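Local coordinates for phosphodiesterase (Salpingoeca rosetta, PDB 7D7P), which belongs to the HD superfamily of phosphodiesterases and holds a zinc and a magnesium ion within an all-helical domain, at residues 110-115 and 142-147; 178-183 and 209-214. One frame throughout, in Å; residues are numbered along the deposited sequence.

Interaction 1. Residues 110-115 and 142-147. With ZN (zinc ion), chain G; MG (magnesium ion), chain H.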
loop_
_atom_site.group_PDB
_atom_site.type_symbol
_atom_site.label_atom_id
_atom_site.label_comp_id
_atom_site.label_asym_id
_atom_site.label_seq_id
_atom_site.Cartn_x
_atom_site.Cartn_y
_atom_site.Cartn_z
ATOM N N ARG A 110 26.650 12.503 10.650
ATOM C CA ARG A 110 25.830 11.651 11.502
ATOM C C ARG A 110 25.041 10.634 10.686
ATOM O O ARG A 110 24.785 9.524 11.168
ATOM C CB ARG A 110 24.906 12.509 12.362
ATOM C CG ARG A 110 25.612 13.065 13.589
ATOM C CD ARG A 110 24.773 14.079 14.345
ATOM N NE ARG A 110 25.345 14.361 15.660
ATOM C CZ ARG A 110 26.386 15.161 15.871
ATOM N NH1 ARG A 110 26.978 15.772 14.852
ATOM N NH2 ARG A 110 26.837 15.353 17.103
ATOM N N HIS A 111 24.660 10.980 9.454
ATOM C CA HIS A 111 24.047 9.992 8.570
ATOM C C HIS A 111 25.029 8.874 8.236
ATOM O O HIS A 111 24.649 7.699 8.179
ATOM C CB HIS A 111 23.549 10.665 7.291
ATOM C CG HIS A 111 23.101 9.704 6.234
ATOM N ND1 HIS A 111 22.101 8.779 6.445
ATOM C CD2 HIS A 111 23.514 9.523 4.957
ATOM C CE1 HIS A 111 21.918 8.070 5.345
ATOM N NE2 HIS A 111 22.763 8.501 4.427
ATOM N N ALA A 112 26.298 9.225 8.010
ATOM C CA ALA A 112 27.309 8.211 7.730
ATOM C C ALA A 112 27.467 7.247 8.901
ATOM O O ALA A 112 27.563 6.030 8.702
ATOM C CB ALA A 112 28.646 8.877 7.404
ATOM N N VAL A 113 27.498 7.770 10.130
ATOM C CA VAL A 113 27.630 6.905 11.300
ATOM C C VAL A 113 26.393 6.028 11.458
ATOM O O VAL A 113 26.491 4.857 11.844
ATOM C CB VAL A 113 27.896 7.747 12.561
ATOM C CG1 VAL A 113 28.023 6.852 13.790
ATOM C CG2 VAL A 113 29.148 8.590 12.376
ATOM N N MET A 114 25.214 6.582 11.157
ATOM C CA MET A 114 23.984 5.794 11.194
ATOM C C MET A 114 24.050 4.614 10.231
ATOM O O MET A 114 23.606 3.508 10.560
ATOM C CB MET A 114 22.784 6.683 10.857
ATOM C CG MET A 114 22.339 7.590 11.990
ATOM S SD MET A 114 21.440 6.685 13.258
ATOM C CE MET A 114 19.762 6.761 12.625
ATOM N N VAL A 115 24.591 4.830 9.032
ATOM C CA VAL A 115 24.673 3.747 8.059
ATOM C C VAL A 115 25.752 2.750 8.462
ATOM O O VAL A 115 25.602 1.537 8.262
ATOM C CB VAL A 115 24.907 4.320 6.649
ATOM C CG1 VAL A 115 25.133 3.204 5.634
ATOM C CG2 VAL A 115 23.722 5.173 6.239
ATOM N N ALA A 142 32.978 1.216 3.395
ATOM C CA ALA A 142 32.003 1.672 2.410
ATOM C C ALA A 142 30.839 2.398 3.072
ATOM O O ALA A 142 30.374 3.426 2.565
ATOM C CB ALA A 142 31.493 0.487 1.591
ATOM N N ALA A 143 30.352 1.878 4.203
ATOM C CA ALA A 143 29.202 2.488 4.868
ATOM C C ALA A 143 29.523 3.897 5.350
ATOM O O ALA A 143 28.703 4.814 5.208
ATOM C CB ALA A 143 28.747 1.614 6.038
ATOM N N LEU A 144 30.710 4.091 5.922
ATOM C CA LEU A 144 31.078 5.409 6.430
ATOM C C LEU A 144 31.404 6.381 5.303
ATOM O O LEU A 144 31.252 7.597 5.472
ATOM C CB LEU A 144 32.267 5.281 7.379
ATOM C CG LEU A 144 32.363 6.224 8.576
ATOM C CD1 LEU A 144 31.023 6.402 9.270
ATOM C CD2 LEU A 144 33.389 5.670 9.541
ATOM N N SER A 145 31.836 5.870 4.153
ATOM C CA SER A 145 32.285 6.686 3.034
ATOM C C SER A 145 31.223 6.876 1.959
ATOM O O SER A 145 31.490 7.550 0.961
ATOM C CB SER A 145 33.529 6.051 2.397
ATOM O OG SER A 145 34.568 5.870 3.343
ATOM N N HIS A 146 30.028 6.308 2.139
ATOM C CA HIS A 146 29.104 6.152 1.018
ATOM C C HIS A 146 28.496 7.466 0.540
ATOM O O HIS A 146 27.955 7.505 -0.569
ATOM C CB HIS A 146 27.988 5.176 1.390
ATOM C CG HIS A 146 26.872 5.805 2.161
ATOM N ND1 HIS A 146 26.955 6.065 3.512
ATOM C CD2 HIS A 146 25.651 6.237 1.769
ATOM C CE1 HIS A 146 25.830 6.624 3.919
ATOM N NE2 HIS A 146 25.022 6.738 2.881
ATOM N N ASP A 147 28.561 8.536 1.336
ATOM C CA ASP A 147 27.962 9.811 0.954
ATOM C C ASP A 147 28.959 10.959 1.070
ATOM O O ASP A 147 28.568 12.094 1.349
ATOM C CB ASP A 147 26.719 10.107 1.795
ATOM C CG ASP A 147 25.432 9.697 1.103
ATOM O OD1 ASP A 147 25.434 9.550 -0.137
ATOM O OD2 ASP A 147 24.412 9.525 1.804
HETATM ZN ZN ZN G . 23.171 7.789 2.329
HETATM MG MG MG H . 23.979 8.613 -1.435
HETATM O O HOH W 1 25.496 7.057 -1.925
HETATM O O HOH W 2 22.261 9.934 -0.782
HETATM O O HOH W 3 23.260 7.240 -0.099
HETATM O O HOH W 4 21.158 8.883 1.696
HETATM O O HOH W 5 24.327 9.981 -2.909
#

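Interaction 2. Residues 178-183 and 209-214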
loop_
_atom_site.group_PDB
_atom_site.type_symbol
_atom_site.label_atom_id
_atom_site.label_comp_id
_atom_site.label_asym_id
_atom_site.label_seq_id
_atom_site.Cartn_x
_atom_site.Cartn_y
_atom_site.Cartn_z
ATOM N N HIS A 178 31.245 9.807 -7.344
ATOM C CA HIS A 178 32.025 10.811 -6.630
ATOM C C HIS A 178 32.346 10.358 -5.211
ATOM O O HIS A 178 33.467 10.563 -4.728
ATOM C CB HIS A 178 31.255 12.131 -6.615
ATOM C CG HIS A 178 31.955 13.242 -5.897
ATOM N ND1 HIS A 178 33.222 13.665 -6.233
ATOM C CD2 HIS A 178 31.549 14.037 -4.878
ATOM C CE1 HIS A 178 33.573 14.665 -5.445
ATOM N NE2 HIS A 178 32.578 14.909 -4.612
ATOM N N HIS A 179 31.371 9.747 -4.530
ATOM C CA HIS A 179 31.595 9.261 -3.172
ATOM C C HIS A 179 32.677 8.190 -3.151
ATOM O O HIS A 179 33.602 8.238 -2.332
ATOM C CB HIS A 179 30.293 8.708 -2.586
ATOM C CG HIS A 179 29.156 9.683 -2.592
ATOM N ND1 HIS A 179 29.325 11.029 -2.349
ATOM C CD2 HIS A 179 27.831 9.502 -2.807
ATOM C CE1 HIS A 179 28.152 11.636 -2.417
ATOM N NE2 HIS A 179 27.229 10.731 -2.694
ATOM N N SER A 180 32.573 7.211 -4.054
ATOM C CA SER A 180 33.524 6.105 -4.079
ATOM C C SER A 180 34.929 6.593 -4.406
ATOM O O SER A 180 35.913 6.109 -3.833
ATOM C CB SER A 180 33.064 5.052 -5.086
ATOM O OG SER A 180 33.949 3.943 -5.113
ATOM N N HIS A 181 35.042 7.559 -5.322
ATOM C CA HIS A 181 36.344 8.133 -5.649
ATOM C C HIS A 181 37.001 8.746 -4.416
ATOM O O HIS A 181 38.167 8.464 -4.115
ATOM C CB HIS A 181 36.190 9.176 -6.757
ATOM C CG HIS A 181 37.391 10.055 -6.934
ATOM N ND1 HIS A 181 37.291 11.402 -7.201
ATOM C CD2 HIS A 181 38.717 9.777 -6.886
ATOM C CE1 HIS A 181 38.504 11.920 -7.304
ATOM N NE2 HIS A 181 39.386 10.954 -7.118
ATOM N N LEU A 182 36.266 9.595 -3.691
ATOM C CA LEU A 182 36.832 10.226 -2.503
ATOM C C LEU A 182 37.110 9.212 -1.402
ATOM O O LEU A 182 38.013 9.423 -0.583
ATOM C CB LEU A 182 35.900 11.322 -1.986
ATOM C CG LEU A 182 35.726 12.545 -2.884
ATOM C CD1 LEU A 182 34.833 13.564 -2.212
ATOM C CD2 LEU A 182 37.075 13.156 -3.224
ATOM N N ALA A 183 36.350 8.115 -1.362
ATOM C CA ALA A 183 36.611 7.074 -0.373
ATOM C C ALA A 183 38.031 6.543 -0.500
ATOM O O ALA A 183 38.710 6.308 0.508
ATOM C CB ALA A 183 35.600 5.939 -0.525
ATOM N N VAL A 209 34.407 -4.646 -3.555
ATOM C CA VAL A 209 33.239 -4.628 -2.682
ATOM C C VAL A 209 32.805 -3.196 -2.393
ATOM O O VAL A 209 31.611 -2.878 -2.425
ATOM C CB VAL A 209 33.530 -5.408 -1.386
ATOM C CG1 VAL A 209 32.470 -5.118 -0.338
ATOM C CG2 VAL A 209 33.602 -6.902 -1.669
ATOM N N ILE A 210 33.764 -2.309 -2.112
ATOM C CA ILE A 210 33.434 -0.922 -1.796
ATOM C C ILE A 210 32.805 -0.232 -3.001
ATOM O O ILE A 210 31.795 0.469 -2.875
ATOM C CB ILE A 210 34.686 -0.172 -1.307
ATOM C CG1 ILE A 210 35.101 -0.669 0.081
ATOM C CG2 ILE A 210 34.436 1.333 -1.292
ATOM C CD1 ILE A 210 36.457 -0.163 0.532
ATOM N N ILE A 211 33.394 -0.420 -4.186
ATOM C CA ILE A 211 32.872 0.223 -5.390
ATOM C C ILE A 211 31.449 -0.246 -5.670
ATOM O O ILE A 211 30.532 0.566 -5.854
ATOM C CB ILE A 211 33.798 -0.042 -6.590
ATOM C CG1 ILE A 211 35.112 0.731 -6.442
ATOM C CG2 ILE A 211 33.098 0.329 -7.899
ATOM C CD1 ILE A 211 36.187 0.309 -7.436
ATOM N N ASN A 212 31.241 -1.566 -5.695
ATOM C CA ASN A 212 29.931 -2.102 -6.052
ATOM C C ASN A 212 28.870 -1.708 -5.033
ATOM O O ASN A 212 27.733 -1.397 -5.403
ATOM C CB ASN A 212 30.000 -3.624 -6.187
ATOM C CG ASN A 212 28.687 -4.228 -6.657
ATOM O OD1 ASN A 212 27.885 -4.707 -5.854
ATOM N ND2 ASN A 212 28.461 -4.204 -7.966
ATOM N N CYS A 213 29.217 -1.707 -3.746
ATOM C CA CYS A 213 28.215 -1.412 -2.728
ATOM C C CYS A 213 27.850 0.067 -2.718
ATOM O O CYS A 213 26.671 0.413 -2.582
ATOM C CB CYS A 213 28.703 -1.874 -1.354
ATOM S SG CYS A 213 28.647 -3.680 -1.148
ATOM N N ILE A 214 28.838 0.955 -2.878
ATOM C CA ILE A 214 28.534 2.384 -2.906
ATOM C C ILE A 214 27.750 2.745 -4.165
ATOM O O ILE A 214 26.785 3.520 -4.110
ATOM C CB ILE A 214 29.825 3.214 -2.784
ATOM C CG1 ILE A 214 30.392 3.110 -1.366
ATOM C CG2 ILE A 214 29.564 4.676 -3.139
ATOM C CD1 ILE A 214 31.706 3.846 -1.171
#

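Interaction 1. Residues 110-115 and 142-147
Val115 rests its CG2 methyl obliquely on the imidazole of His146, 3.5 Å from CE1, while its CG1 reaches Ala143 CB. The ring is also held through ND1, next to CE1: His146 ND1 donates to Ala143 O over 2.7 Å with an N-H...O angle of 153°, which fixes the ring's rotation and leaves NE2 for the metal. Its chi1 of 83° places CG between the backbone N and the carbonyl carbon and turns ND1 back toward the carbonyl of Ala143. Zinc takes NE2 of His111, NE2 of His146 and OD2 of Asp147, each at 2.2 Å, together with two waters and Asp260. His146 and Asp147 are the adjacent pair that gives the HD superfamily its name, and His111 joins them from helix 109-126. The two histidine planes stand 66° apart; Asp147 OD2 lies at the edge of the His111 ring, in its plane. On the side of its ring away from zinc, His111 ND1 is hydrogen-bonded to His262, a second-shell partner that positions the ring. Asp147 spans both ions, its OD1 meeting magnesium at 2.2 Å. Water 3 also bridges them, 2.5 Å from zinc and 2.0 Å from magnesium. Farther from the ions, Ala112 CB lies 3.5 Å from Leu144 O, and the CD1 methyl of Leu144 curls back over Ala112 and Val113.

Interaction 2. Residues 178-183 and 209-214
Ala183 N donates to His179 O over 2.9 Å, one turn of helix 174-187 that keeps two residues touching Ile214 on the same side of the helix. From the other helix Ile214 covers most of this surface. Its CG2 methyl, anti to the backbone N, approaches both Ser180 CB at 4.0 Å and His179 CB at 4.1 Å. The other branch extends through CG1, with chi2 at 177°, and carries CD1 to 4.1 Å from Ser180 CA and, more loosely, to 4.5 Å from Ala183 CB. Both branches thus press on Ser180 from the same side. The segments 178-183 and 209-214 belong to the all-helical bundle of the phosphodiesterase domain and run nearly antiparallel, at 155°, with their axes 9.6 Å apart at closest approach. Ser180 faces the partner helix where the backbones come nearest, opposite Ile211. Its OG, turned anti to the backbone N, lies alongside the Ile211 side chain, 3.7 Å from CG1, a van der Waals contact of a hydroxyl with an aliphatic chain. No hydrogen bond crosses between the segments. The imidazole of His179 leaves this apolar seam beyond CB, with NE2 and CD2 toward magnesium, while ND1 is hydrogen-bonded to Leu148 O. On its far side, helix 200-215 packs against helices 133-145 and 245-260, with Cys213 touching Met139 and Leu256.

Interaction 1 supplies three of the four protein ligands of zinc, with zinc and magnesium 3.9 Å apart, and interaction 2 lies beside it; the centres of the two interactions are about 12 Å apart. His179 and residues 145-147 make the join. The His179 ring packs against the metal-binding turn, with CD2 3.0 Å from His146 O and NE2 3.3 Å from Asp147 OD1, and its side chain is about 4 Å from magnesium at nearest approach, outside the ion's coordination shell. One helical turn on, Ala183 CB meets Ser145 CB at 3.6 Å. Helix 174-187 therefore touches helix 200-215 through 178-183 while also bordering the segment 142-147 that carries His146 and Asp147.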